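Local coordinates for cytochrome C-type biogenesis protein ccmF (Thermus thermophilus, PDB 6ZMQ) that binds heme b in the membrane and, as a cytochrome c heme lyase, probably takes part in attaching heme to apocytochrome c, at residues E557-T569 against V575-S587. Sequence-based numbering, arbitrary orientation.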
loop_
_atom_site.group_PDB
_atom_site.type_symbol
_atom_site.label_atom_id
_atom_site.label_comp_id
_atom_site.label_asym_id
_atom_site.label_seq_id
_atom_site.Cartn_x
_atom_site.Cartn_y
_atom_site.Cartn_z
ATOM N N GLU A 557 -12.608 8.935 -28.793
ATOM C CA GLU A 557 -13.207 7.802 -28.113
ATOM C C GLU A 557 -14.293 8.209 -27.135
ATOM O O GLU A 557 -15.028 7.334 -26.666
ATOM C CB GLU A 557 -12.148 6.966 -27.375
ATOM C CG GLU A 557 -11.192 6.218 -28.294
ATOM C CD GLU A 557 -9.884 6.948 -28.504
ATOM O OE1 GLU A 557 -9.198 6.654 -29.505
ATOM O OE2 GLU A 557 -9.538 7.807 -27.666
ATOM N N GLY A 558 -14.342 9.440 -26.685
ATOM C CA GLY A 558 -15.351 9.607 -25.628
ATOM C C GLY A 558 -14.898 10.609 -24.673
ATOM O O GLY A 558 -13.684 10.521 -24.391
ATOM N N ARG A 559 -15.840 11.241 -23.975
ATOM C CA ARG A 559 -15.683 12.222 -22.868
ATOM C C ARG A 559 -14.393 13.018 -22.985
ATOM O O ARG A 559 -14.362 14.108 -22.397
ATOM C CB ARG A 559 -15.816 11.535 -21.507
ATOM C CG ARG A 559 -17.112 10.755 -21.322
ATOM C CD ARG A 559 -17.588 10.696 -19.880
ATOM N NE ARG A 559 -18.946 11.211 -19.841
ATOM C CZ ARG A 559 -20.028 10.505 -19.540
ATOM N NH1 ARG A 559 -21.219 11.079 -19.566
ATOM N NH2 ARG A 559 -19.919 9.233 -19.209
ATOM N N ARG A 560 -13.350 12.400 -23.546
ATOM C CA ARG A 560 -12.080 12.984 -23.921
ATOM C C ARG A 560 -11.819 12.690 -25.389
ATOM O O ARG A 560 -12.233 11.654 -25.949
ATOM C CB ARG A 560 -10.895 12.548 -23.030
ATOM C CG ARG A 560 -10.685 11.085 -22.629
ATOM C CD ARG A 560 -10.051 10.198 -23.699
ATOM N NE ARG A 560 -9.531 8.981 -23.080
ATOM C CZ ARG A 560 -8.905 7.999 -23.723
ATOM N NH1 ARG A 560 -8.702 8.063 -25.036
ATOM N NH2 ARG A 560 -8.461 6.952 -23.044
ATOM N N PHE A 561 -11.282 13.735 -25.998
ATOM C CA PHE A 561 -10.753 13.791 -27.341
ATOM C C PHE A 561 -9.257 13.576 -27.196
ATOM O O PHE A 561 -8.642 14.100 -26.260
ATOM C CB PHE A 561 -11.051 15.161 -27.962
ATOM C CG PHE A 561 -12.531 15.483 -28.076
ATOM C CD1 PHE A 561 -13.231 16.072 -27.019
ATOM C CD2 PHE A 561 -13.226 15.175 -29.232
ATOM C CE1 PHE A 561 -14.590 16.349 -27.123
ATOM C CE2 PHE A 561 -14.579 15.467 -29.351
ATOM C CZ PHE A 561 -15.263 16.046 -28.295
ATOM N N ALA A 562 -8.681 12.773 -28.073
ATOM C CA ALA A 562 -7.281 12.419 -27.936
ATOM C C ALA A 562 -6.487 12.920 -29.131
ATOM O O ALA A 562 -6.996 12.999 -30.253
ATOM C CB ALA A 562 -7.128 10.906 -27.792
ATOM N N VAL A 563 -5.227 13.269 -28.882
ATOM C CA VAL A 563 -4.337 13.691 -29.955
ATOM C C VAL A 563 -3.000 12.973 -29.849
ATOM O O VAL A 563 -2.622 12.441 -28.796
ATOM C CB VAL A 563 -4.144 15.224 -30.021
ATOM C CG1 VAL A 563 -5.349 15.893 -30.689
ATOM C CG2 VAL A 563 -3.953 15.781 -28.637
ATOM N N GLU A 564 -2.283 12.981 -30.973
ATOM C CA GLU A 564 -1.289 11.981 -31.325
ATOM C C GLU A 564 0.032 12.638 -31.687
ATOM O O GLU A 564 0.062 13.802 -32.081
ATOM C CB GLU A 564 -1.793 11.143 -32.529
ATOM C CG GLU A 564 -2.864 10.128 -32.188
ATOM C CD GLU A 564 -2.357 8.996 -31.342
ATOM O OE1 GLU A 564 -1.134 8.736 -31.343
ATOM O OE2 GLU A 564 -3.181 8.397 -30.626
ATOM N N ALA A 565 1.124 11.910 -31.475
ATOM C CA ALA A 565 2.388 12.130 -32.176
ATOM C C ALA A 565 2.850 10.780 -32.716
ATOM O O ALA A 565 3.268 9.908 -31.946
ATOM C CB ALA A 565 3.444 12.749 -31.262
ATOM N N LEU A 566 2.778 10.608 -34.035
ATOM C CA LEU A 566 3.186 9.366 -34.687
ATOM C C LEU A 566 4.649 9.492 -35.090
ATOM O O LEU A 566 5.027 10.421 -35.808
ATOM C CB LEU A 566 2.326 9.063 -35.907
ATOM C CG LEU A 566 0.828 9.259 -35.770
ATOM C CD1 LEU A 566 0.533 10.721 -36.023
ATOM C CD2 LEU A 566 0.107 8.378 -36.733
ATOM N N LEU A 567 5.471 8.579 -34.603
ATOM C CA LEU A 567 6.912 8.634 -34.776
ATOM C C LEU A 567 7.339 7.503 -35.710
ATOM O O LEU A 567 6.497 6.745 -36.191
ATOM C CB LEU A 567 7.606 8.560 -33.411
ATOM C CG LEU A 567 7.785 9.807 -32.511
ATOM C CD1 LEU A 567 6.566 10.739 -32.348
ATOM C CD2 LEU A 567 8.226 9.340 -31.134
ATOM N N LYS A 568 8.635 7.445 -36.043
ATOM C CA LYS A 568 9.173 6.422 -36.941
ATOM C C LYS A 568 10.559 5.977 -36.485
ATOM O O LYS A 568 11.386 6.802 -36.112
ATOM C CB LYS A 568 9.229 6.961 -38.406
ATOM C CG LYS A 568 10.192 6.243 -39.376
ATOM C CD LYS A 568 9.779 6.392 -40.846
ATOM C CE LYS A 568 10.472 7.520 -41.598
ATOM N NZ LYS A 568 11.909 7.673 -41.242
ATOM N N THR A 569 10.825 4.665 -36.534
ATOM C CA THR A 569 12.169 4.156 -36.279
ATOM C C THR A 569 12.507 3.050 -37.275
ATOM O O THR A 569 11.623 2.313 -37.718
ATOM C CB THR A 569 12.333 3.623 -34.845
ATOM O OG1 THR A 569 11.852 4.593 -33.905
ATOM C CG2 THR A 569 13.808 3.341 -34.542
ATOM N N VAL A 575 9.139 0.478 -34.451
ATOM C CA VAL A 575 8.751 1.118 -35.702
ATOM C C VAL A 575 7.300 1.587 -35.609
ATOM O O VAL A 575 6.413 0.845 -35.169
ATOM C CB VAL A 575 9.022 0.212 -36.920
ATOM C CG1 VAL A 575 8.311 -1.143 -36.850
ATOM C CG2 VAL A 575 8.652 0.929 -38.221
ATOM N N ARG A 576 7.101 2.867 -35.923
ATOM C CA ARG A 576 5.838 3.582 -35.815
ATOM C C ARG A 576 5.143 3.537 -34.451
ATOM O O ARG A 576 4.163 2.809 -34.266
ATOM C CB ARG A 576 4.890 3.107 -36.922
ATOM C CG ARG A 576 3.888 4.139 -37.393
ATOM C CD ARG A 576 2.618 3.508 -37.957
ATOM N NE ARG A 576 1.905 2.652 -37.019
ATOM C CZ ARG A 576 1.861 1.325 -37.083
ATOM N NH1 ARG A 576 1.065 0.648 -36.267
ATOM N NH2 ARG A 576 2.568 0.677 -38.001
ATOM N N PRO A 577 5.641 4.287 -33.453
ATOM C CA PRO A 577 4.909 4.407 -32.190
ATOM C C PRO A 577 4.057 5.670 -32.117
ATOM O O PRO A 577 4.202 6.610 -32.906
ATOM C CB PRO A 577 6.044 4.452 -31.159
ATOM C CG PRO A 577 7.018 5.282 -31.832
ATOM C CD PRO A 577 7.029 4.757 -33.255
ATOM N N ARG A 578 3.149 5.668 -31.135
ATOM C CA ARG A 578 2.084 6.664 -31.009
ATOM C C ARG A 578 1.826 7.007 -29.543
ATOM O O ARG A 578 0.956 6.397 -28.913
ATOM C CB ARG A 578 0.797 6.126 -31.658
ATOM C CG ARG A 578 0.759 5.971 -33.195
ATOM C CD ARG A 578 0.011 4.691 -33.569
ATOM N NE ARG A 578 0.099 4.344 -34.985
ATOM C CZ ARG A 578 -0.694 4.863 -35.920
ATOM N NH1 ARG A 578 -1.677 5.683 -35.572
ATOM N NH2 ARG A 578 -0.559 4.512 -37.189
ATOM N N LEU A 579 2.524 8.021 -29.025
ATOM C CA LEU A 579 2.292 8.550 -27.680
ATOM C C LEU A 579 1.059 9.445 -27.669
ATOM O O LEU A 579 0.624 9.931 -28.716
ATOM C CB LEU A 579 3.498 9.348 -27.195
ATOM C CG LEU A 579 3.926 10.414 -28.201
ATOM C CD1 LEU A 579 4.537 11.555 -27.500
ATOM C CD2 LEU A 579 4.948 9.860 -29.189
ATOM N N HIS A 580 0.487 9.683 -26.480
ATOM C CA HIS A 580 -0.872 10.196 -26.467
ATOM C C HIS A 580 -0.960 11.535 -25.739
ATOM O O HIS A 580 -0.017 11.968 -25.072
ATOM C CB HIS A 580 -1.751 9.159 -25.794
ATOM C CG HIS A 580 -3.093 8.958 -26.418
ATOM N ND1 HIS A 580 -3.409 7.807 -27.107
ATOM C CD2 HIS A 580 -4.222 9.702 -26.393
ATOM C CE1 HIS A 580 -4.660 7.872 -27.522
ATOM N NE2 HIS A 580 -5.175 9.012 -27.105
ATOM N N PHE A 581 -2.112 12.194 -25.881
ATOM C CA PHE A 581 -2.375 13.423 -25.136
ATOM C C PHE A 581 -3.876 13.607 -25.030
ATOM O O PHE A 581 -4.592 13.309 -25.992
ATOM C CB PHE A 581 -1.785 14.638 -25.848
ATOM C CG PHE A 581 -1.204 15.661 -24.933
ATOM C CD1 PHE A 581 -1.743 15.890 -23.678
ATOM C CD2 PHE A 581 -0.126 16.423 -25.345
ATOM C CE1 PHE A 581 -1.201 16.838 -22.845
ATOM C CE2 PHE A 581 0.424 17.374 -24.509
ATOM C CZ PHE A 581 -0.115 17.587 -23.257
ATOM N N TYR A 582 -4.362 14.142 -23.909
ATOM C CA TYR A 582 -5.777 14.482 -23.841
ATOM C C TYR A 582 -5.973 15.952 -23.521
ATOM O O TYR A 582 -5.709 16.367 -22.384
ATOM C CB TYR A 582 -6.524 13.666 -22.796
ATOM C CG TYR A 582 -6.292 12.211 -22.920
ATOM C CD1 TYR A 582 -6.592 11.556 -24.102
ATOM C CD2 TYR A 582 -5.858 11.472 -21.832
ATOM C CE1 TYR A 582 -6.390 10.216 -24.225
ATOM C CE2 TYR A 582 -5.694 10.120 -21.928
ATOM C CZ TYR A 582 -5.948 9.492 -23.135
ATOM O OH TYR A 582 -5.775 8.134 -23.266
ATOM N N PRO A 583 -6.802 16.786 -24.333
ATOM C CA PRO A 583 -7.665 18.197 -24.109
ATOM C C PRO A 583 -8.741 17.301 -23.442
ATOM O O PRO A 583 -9.430 16.655 -24.167
ATOM C CB PRO A 583 -7.721 18.666 -25.552
ATOM C CG PRO A 583 -6.455 18.141 -26.097
ATOM C CD PRO A 583 -6.699 16.702 -25.777
ATOM N N GLN A 584 -8.755 17.110 -22.100
ATOM C CA GLN A 584 -9.810 16.319 -21.468
ATOM C C GLN A 584 -10.886 17.283 -20.975
ATOM O O GLN A 584 -10.609 18.150 -20.147
ATOM C CB GLN A 584 -9.241 15.448 -20.347
ATOM C CG GLN A 584 -10.200 14.367 -19.822
ATOM C CD GLN A 584 -9.551 12.987 -19.745
ATOM O OE1 GLN A 584 -8.418 12.797 -20.187
ATOM N NE2 GLN A 584 -10.274 12.018 -19.193
ATOM N N MET A 585 -12.106 17.141 -21.508
ATOM C CA MET A 585 -13.146 18.164 -21.361
ATOM C C MET A 585 -13.658 18.326 -19.922
ATOM O O MET A 585 -14.090 19.425 -19.551
ATOM C CB MET A 585 -14.311 17.836 -22.298
ATOM C CG MET A 585 -13.935 17.634 -23.768
ATOM S SD MET A 585 -13.360 19.120 -24.621
ATOM C CE MET A 585 -11.685 18.671 -25.065
ATOM N N ASN A 586 -13.628 17.257 -19.111
ATOM C CA ASN A 586 -14.339 17.236 -17.825
ATOM C C ASN A 586 -13.687 18.127 -16.774
ATOM O O ASN A 586 -14.344 18.972 -16.157
ATOM C CB ASN A 586 -14.419 15.809 -17.293
ATOM C CG ASN A 586 -15.682 15.554 -16.505
ATOM O OD1 ASN A 586 -15.858 16.060 -15.397
ATOM N ND2 ASN A 586 -16.601 14.802 -17.099
ATOM N N SER A 587 -12.391 17.940 -16.559
ATOM C CA SER A 587 -11.571 18.743 -15.658
ATOM C C SER A 587 -11.356 20.113 -16.323
ATOM O O SER A 587 -11.667 20.260 -17.509
ATOM C CB SER A 587 -10.288 17.944 -15.387
ATOM O OG SER A 587 -9.563 18.408 -14.259
#
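P577 meets L567 twice. Its carbonyl O accepts a nearly straight hydrogen bond from L567 N (2.9 Å), and its ring atom CG packs on L567 CB. R578 turns to the face that carries L566, E564 and H580. There L566 CD2 sits over one face of the R578 guanidinium, offset toward its rim, 3.4 Å from R578 NH1. The E564 carboxylate is not paired with this arginine: E564 OE1 stays 5.2 Å from R578 NH1. L579 and A565 share the other face. L579 CD2 touches both A565 CB and L567 CD1, while A565 N reaches L579 O in a weak hydrogen bond. The H580 ring has E564 OE2 over one face, 3.5 Å from its CE1, with carboxylate and ring planes 73° apart. F581 O takes a nearly straight hydrogen bond from V563 N (3.0 Å), and F581 CB touches V563 CG2. The ring of Y582 lies under the side chain of R560, whose CD makes a CH-pi contact over its face. With R560 CG between the backbone N and the carbonyl carbon (chi1 45°) and the chain bent at chi2, the guanidinium lies over the ring, its centre above Y582 CZ and the planes 32° apart; its NH1 also forms a salt bridge with E557 OE2. Q584 lays its amide against R560 CB and CG. M585 SD closes the row with an oblique Met-aromatic contact to the F561 ring, and M585 CG meets the ring edge in plane. The arrangement is an antiparallel beta hairpin, whose two strands are the central pair of a four-stranded sheet.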